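Local coordinates for protein serpin (Taeniopygia guttata, PDB 5HGC) that is a serpin that binds cortisol and probably inhibits serine proteases, at residues Ile103-Thr106 with Ala107-Leu111; Gly305-Ser309 with Pro310-Val314. One frame throughout, in Å; residues are numbered along the deposited sequence.

Contact 1. Residues Ile103-Thr106 with Ala107-Leu111. Unlike the reference sequence in segment 107-111: Ala107 (reference Glu), Ala108 (reference Lys), Ala110 (reference Lys).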
ATOM      1  N   ILE A 103      -7.562 -15.105   6.168  1.00 24.00           N
ATOM      2  CA  ILE A 103      -8.872 -15.080   6.788  1.00 22.16           C
ATOM      3  C   ILE A 103      -8.947 -15.920   8.040  1.00 20.65           C
ATOM      4  O   ILE A 103      -8.366 -16.987   8.108  1.00 22.63           O
ATOM      5  CB  ILE A 103     -10.047 -15.369   5.840  1.00 22.97           C
ATOM      6  CG1 ILE A 103      -9.957 -16.757   5.214  1.00 25.53           C
ATOM      7  CG2 ILE A 103     -10.100 -14.306   4.782  1.00 23.23           C
ATOM      8  CD1 ILE A 103     -11.214 -17.238   4.484  1.00 27.35           C
ATOM      9  N   PHE A 104      -9.617 -15.379   9.048  1.00 20.45           N
ATOM     10  CA  PHE A 104      -9.868 -16.069  10.301  1.00 22.11           C
ATOM     11  C   PHE A 104     -11.381 -16.201  10.427  1.00 23.47           C
ATOM     12  O   PHE A 104     -12.092 -15.173  10.523  1.00 23.97           O
ATOM     13  CB  PHE A 104      -9.214 -15.301  11.445  1.00 20.58           C
ATOM     14  CG  PHE A 104      -7.734 -15.200  11.297  1.00 21.05           C
ATOM     15  CD1 PHE A 104      -7.141 -14.115  10.552  1.00 20.95           C
ATOM     16  CD2 PHE A 104      -6.883 -16.198  11.863  1.00 20.02           C
ATOM     17  CE1 PHE A 104      -5.733 -14.044  10.406  1.00 19.21           C
ATOM     18  CE2 PHE A 104      -5.482 -16.112  11.738  1.00 18.75           C
ATOM     19  CZ  PHE A 104      -4.912 -15.039  11.001  1.00 20.68           C
ATOM     20  N   VAL A 105     -11.877 -17.432  10.288  1.00 22.94           N
ATOM     21  CA  VAL A 105     -13.337 -17.663  10.161  1.00 26.47           C
ATOM     22  C   VAL A 105     -13.769 -18.404  11.426  1.00 31.70           C
ATOM     23  O   VAL A 105     -13.044 -19.314  11.914  1.00 32.55           O
ATOM     24  CB  VAL A 105     -13.737 -18.478   8.896  1.00 25.86           C
ATOM     25  CG1 VAL A 105     -15.277 -18.609   8.724  1.00 26.63           C
ATOM     26  CG2 VAL A 105     -13.193 -17.805   7.648  1.00 26.08           C
ATOM     27  N   THR A 106     -14.923 -18.008  11.982  1.00 31.44           N
ATOM     28  CA  THR A 106     -15.482 -18.717  13.137  1.00 30.67           C
ATOM     29  C   THR A 106     -15.580 -20.219  12.884  1.00 31.00           C
ATOM     30  O   THR A 106     -16.017 -20.657  11.802  1.00 33.99           O
ATOM     31  CB  THR A 106     -16.845 -18.175  13.558  1.00 30.55           C
ATOM     32  OG1 THR A 106     -17.411 -19.077  14.502  1.00 33.53           O
ATOM     33  CG2 THR A 106     -17.793 -18.037  12.388  1.00 33.11           C
ATOM     34  N   ALA A 107     -15.124 -20.992  13.866  1.00 28.05           N
ATOM     35  CA  ALA A 107     -15.296 -22.444  13.876  1.00 27.89           C
ATOM     36  C   ALA A 107     -16.761 -22.877  13.655  1.00 26.33           C
ATOM     37  O   ALA A 107     -17.021 -23.959  13.149  1.00 25.30           O
ATOM     38  CB  ALA A 107     -14.717 -23.026  15.161  1.00 25.86           C
ATOM     39  N   ALA A 108     -17.693 -21.979  13.968  1.00 26.80           N
ATOM     40  CA  ALA A 108     -19.119 -22.205  13.810  1.00 28.44           C
ATOM     41  C   ALA A 108     -19.648 -22.173  12.353  1.00 28.35           C
ATOM     42  O   ALA A 108     -20.881 -22.253  12.113  1.00 28.82           O
ATOM     43  CB  ALA A 108     -19.863 -21.198  14.665  1.00 28.29           C
ATOM     44  N   LEU A 109     -18.750 -21.992  11.389  1.00 26.90           N
ATOM     45  CA  LEU A 109     -19.175 -21.935   9.998  1.00 29.27           C
ATOM     46  C   LEU A 109     -18.416 -22.947   9.155  1.00 30.28           C
ATOM     47  O   LEU A 109     -17.268 -23.315   9.480  1.00 29.60           O
ATOM     48  CB  LEU A 109     -18.989 -20.535   9.417  1.00 31.03           C
ATOM     49  CG  LEU A 109     -20.024 -19.469   9.774  1.00 35.53           C
ATOM     50  CD1 LEU A 109     -19.574 -18.166   9.142  1.00 32.07           C
ATOM     51  CD2 LEU A 109     -21.473 -19.794   9.376  1.00 33.43           C
ATOM     52  N   ALA A 110     -19.053 -23.374   8.066  1.00 29.78           N
ATOM     53  CA  ALA A 110     -18.464 -24.342   7.120  1.00 29.11           C
ATOM     54  C   ALA A 110     -17.506 -23.615   6.193  1.00 27.94           C
ATOM     55  O   ALA A 110     -17.685 -22.425   5.932  1.00 26.03           O
ATOM     56  CB  ALA A 110     -19.575 -24.999   6.308  1.00 27.70           C
ATOM     57  N   LEU A 111     -16.513 -24.338   5.680  1.00 26.58           N
ATOM     58  CA  LEU A 111     -15.745 -23.881   4.515  1.00 26.45           C
ATOM     59  C   LEU A 111     -15.748 -24.838   3.308  1.00 24.14           C
ATOM     60  O   LEU A 111     -15.650 -26.081   3.467  1.00 26.10           O
ATOM     61  CB  LEU A 111     -14.352 -23.479   4.939  1.00 29.19           C
ATOM     62  CG  LEU A 111     -14.422 -21.975   5.059  1.00 33.22           C
ATOM     63  CD1 LEU A 111     -14.098 -21.532   6.459  1.00 30.42           C
ATOM     64  CD2 LEU A 111     -13.502 -21.391   3.999  1.00 37.50           C
TER

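Contact 2. Residues Gly305-Ser309 with Pro310-Val314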
ATOM      1  N   GLY A 305     -20.238 -18.803  -1.989  1.00 29.05           N
ATOM      2  CA  GLY A 305     -19.044 -19.396  -2.554  1.00 25.99           C
ATOM      3  C   GLY A 305     -17.980 -19.735  -1.539  1.00 25.51           C
ATOM      4  O   GLY A 305     -17.066 -20.523  -1.856  1.00 27.76           O
ATOM      5  N   ILE A 306     -18.075 -19.180  -0.322  1.00 24.66           N
ATOM      6  CA  ILE A 306     -17.092 -19.520   0.779  1.00 22.86           C
ATOM      7  C   ILE A 306     -17.560 -20.678   1.660  1.00 23.58           C
ATOM      8  O   ILE A 306     -16.827 -21.636   1.883  1.00 22.69           O
ATOM      9  CB  ILE A 306     -16.664 -18.265   1.616  1.00 23.11           C
ATOM     10  CG1 ILE A 306     -16.068 -17.173   0.655  1.00 24.23           C
ATOM     11  CG2 ILE A 306     -15.679 -18.610   2.739  1.00 19.06           C
ATOM     12  CD1 ILE A 306     -15.805 -15.824   1.293  1.00 22.91           C
ATOM     13  N   THR A 307     -18.801 -20.599   2.142  1.00 25.07           N
ATOM     14  CA  THR A 307     -19.309 -21.529   3.171  1.00 26.53           C
ATOM     15  C   THR A 307     -20.278 -22.532   2.548  1.00 28.50           C
ATOM     16  O   THR A 307     -20.584 -23.540   3.155  1.00 29.65           O
ATOM     17  CB  THR A 307     -20.078 -20.776   4.289  1.00 24.24           C
ATOM     18  OG1 THR A 307     -21.237 -20.170   3.714  1.00 26.92           O
ATOM     19  CG2 THR A 307     -19.259 -19.714   4.872  1.00 22.09           C
ATOM     20  N   GLY A 308     -20.724 -22.265   1.319  1.00 31.13           N
ATOM     21  CA  GLY A 308     -21.854 -22.979   0.738  1.00 32.37           C
ATOM     22  C   GLY A 308     -23.249 -22.552   1.199  1.00 35.13           C
ATOM     23  O   GLY A 308     -24.234 -23.135   0.740  1.00 38.39           O
ATOM     24  N   SER A 309     -23.368 -21.583   2.120  1.00 34.72           N
ATOM     25  CA  SER A 309     -24.702 -21.076   2.503  1.00 36.07           C
ATOM     26  C   SER A 309     -24.631 -19.588   2.595  1.00 36.74           C
ATOM     27  O   SER A 309     -23.534 -19.039   2.703  1.00 36.99           O
ATOM     28  CB  SER A 309     -25.209 -21.639   3.854  1.00 39.54           C
ATOM     29  OG  SER A 309     -24.675 -22.921   4.184  1.00 37.99           O
ATOM     30  N   PRO A 310     -25.793 -18.911   2.579  1.00 42.47           N
ATOM     31  CA  PRO A 310     -25.723 -17.454   2.721  1.00 45.87           C
ATOM     32  C   PRO A 310     -25.728 -17.044   4.207  1.00 44.90           C
ATOM     33  O   PRO A 310     -26.664 -16.402   4.640  1.00 51.25           O
ATOM     34  CB  PRO A 310     -26.995 -16.995   2.024  1.00 45.39           C
ATOM     35  CG  PRO A 310     -27.989 -18.096   2.345  1.00 48.81           C
ATOM     36  CD  PRO A 310     -27.193 -19.377   2.442  1.00 45.72           C
ATOM     37  N   ASP A 311     -24.686 -17.426   4.948  1.00 39.35           N
ATOM     38  CA  ASP A 311     -24.587 -17.203   6.376  1.00 38.35           C
ATOM     39  C   ASP A 311     -23.355 -16.401   6.794  1.00 40.24           C
ATOM     40  O   ASP A 311     -23.122 -16.233   7.985  1.00 41.55           O
ATOM     41  CB  ASP A 311     -24.636 -18.552   7.148  1.00 43.23           C
ATOM     42  CG  ASP A 311     -23.626 -19.617   6.621  1.00 48.70           C
ATOM     43  OD1 ASP A 311     -22.699 -19.299   5.834  1.00 46.85           O
ATOM     44  OD2 ASP A 311     -23.756 -20.799   7.015  1.00 51.50           O
ATOM     45  N   LEU A 312     -22.546 -15.930   5.842  1.00 39.22           N
ATOM     46  CA  LEU A 312     -21.251 -15.320   6.197  1.00 36.46           C
ATOM     47  C   LEU A 312     -21.239 -13.856   5.812  1.00 35.16           C
ATOM     48  O   LEU A 312     -21.928 -13.453   4.890  1.00 37.15           O
ATOM     49  CB  LEU A 312     -20.091 -16.093   5.538  1.00 35.71           C
ATOM     50  CG  LEU A 312     -18.668 -15.533   5.646  1.00 34.95           C
ATOM     51  CD1 LEU A 312     -18.007 -15.714   7.011  1.00 34.63           C
ATOM     52  CD2 LEU A 312     -17.792 -16.165   4.619  1.00 34.46           C
ATOM     53  N   LYS A 313     -20.469 -13.053   6.530  1.00 35.01           N
ATOM     54  CA  LYS A 313     -20.260 -11.646   6.187  1.00 34.15           C
ATOM     55  C   LYS A 313     -18.907 -11.272   6.764  1.00 34.41           C
ATOM     56  O   LYS A 313     -18.362 -11.983   7.629  1.00 31.39           O
ATOM     57  CB  LYS A 313     -21.357 -10.753   6.801  1.00 40.05           C
ATOM     58  CG  LYS A 313     -21.208 -10.586   8.320  1.00 45.00           C
ATOM     59  CD  LYS A 313     -22.331  -9.739   8.892  1.00 60.16           C
ATOM     60  CE  LYS A 313     -22.319  -9.854  10.416  1.00 72.70           C
ATOM     61  NZ  LYS A 313     -23.674  -9.603  10.986  1.00 74.07           N
ATOM     62  N   VAL A 314     -18.352 -10.153   6.316  1.00 34.97           N
ATOM     63  CA  VAL A 314     -17.029  -9.784   6.786  1.00 35.55           C
ATOM     64  C   VAL A 314     -17.261  -8.962   8.009  1.00 35.92           C
ATOM     65  O   VAL A 314     -17.855  -7.914   7.905  1.00 42.60           O
ATOM     66  CB  VAL A 314     -16.222  -9.031   5.697  1.00 33.99           C
ATOM     67  CG1 VAL A 314     -14.834  -8.647   6.185  1.00 33.18           C
ATOM     68  CG2 VAL A 314     -16.134  -9.906   4.461  1.00 36.27           C
TER

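Contact 1. Residues Ile103-Thr106 with Ala107-Leu111
Thr106 and Leu109 are joined by a backbone hydrogen bond that closes a type I beta turn. The N-H of Leu109 reaches Thr106 O at 3.1 Å. A second hydrogen bond uses the side chain of Thr106. Its OG1 accepts the N-H of Ala108 at 3.0 Å, which makes an ST turn. OG1 lies beside the carbonyl carbon and opposite the backbone N (chi1 169°), and from there it reaches forward over the first peptides of the turn. Thr106 thus holds the turn with two acceptors, one from its main chain and one from its side chain. Ala108 CB also lies 3.2 Å from Thr106 OG1.

The remaining contacts are apolar. Thr106 CG2 meets one branch of Leu109, 3.7 Å from Leu109 CD1, and the two side chains cross at a slant. Val105 and Leu111 approach tip to tip. Leu111 CD1 touches the end of the valine and lies 3.9 Å from Val105 CG1. Val105 CG1 also lies 4.2 Å from Leu109 CB, a looser approach. Ala107, Ala108 and Ala110 differ from the reference sequence, which has Glu, Lys and Lys there.

Around the contact, Leu111 rests on Leu116 of helix 113-123, while Val105 touches Met167 of strand 167-176. Backbone bonds pair Val105 with Phe128 and Thr130. Strand 100-106 belongs to the central sheet of the serpin, where it corresponds to strand 2 of sheet A. The tight turn ends this strand and starts the short link to helix 113-123, at the surface of the serpin fold.

Contact 2. Residues Gly305-Ser309 with Pro310-Val314
Two side-chain rotations bring Thr307 and Asp311 together. Thr307 OG1 sits between its backbone N and carbonyl carbon (chi1 64°), and Asp311 CG takes the same kind of position (chi1 51°). The two side chains then slide past each other in opposite directions. Thr307 OG1 donates to Asp311 OD1 at 2.7 Å. It meets the carboxylate on its syn side, 20° out of the plane. The same hydroxyl oxygen accepts the N-H of Ser309 at 3.0 Å, forming an ST turn. Two bonds therefore fix the rotation of the threonine hydroxyl.

The chain bends again at Pro310, the centre of an inverse gamma turn. Here Asp311 N makes a weak bond to Ser309 O, 3.0 Å long.

Beside this polar group is an apolar one. Ile306 and Leu312 cross at about a right angle, with Ile306 CG2 3.7 Å from Leu312 CD2. Thr307 CG2 packs on Leu312 CB at 3.8 Å. Ile306 also rests on Leu49 of helix 39-52, and Leu312 on Met167 of strand 167-176.

Gly308, with positive phi, is where the chain leaves helix 304-307. The helix end overlaps an ST turn, and an inverse gamma turn follows, leading the chain toward strand 316-325 of the central serpin sheet.

Contact 1 comes first along the chain and contact 2 about 200 residues later, yet their centres are 9 Å apart. Both lie at the same end of the molecule, 27 to 28 Å from the chain's centre. They touch directly. Leu109 CD1 packs on Leu312 CD1 at 3.6 Å, and Leu111 CD2 on Ile306 CG2 at 3.7 Å. A backbone bond between Ile306 and Leu112 adds to the join. Strand 100-106 leads into contact 1, and contact 2 leads into strand 316-325. Strand 167-176 pairs with both strands. Both turns therefore sit at one end of the central serpin sheet, well away from the cortisol pocket.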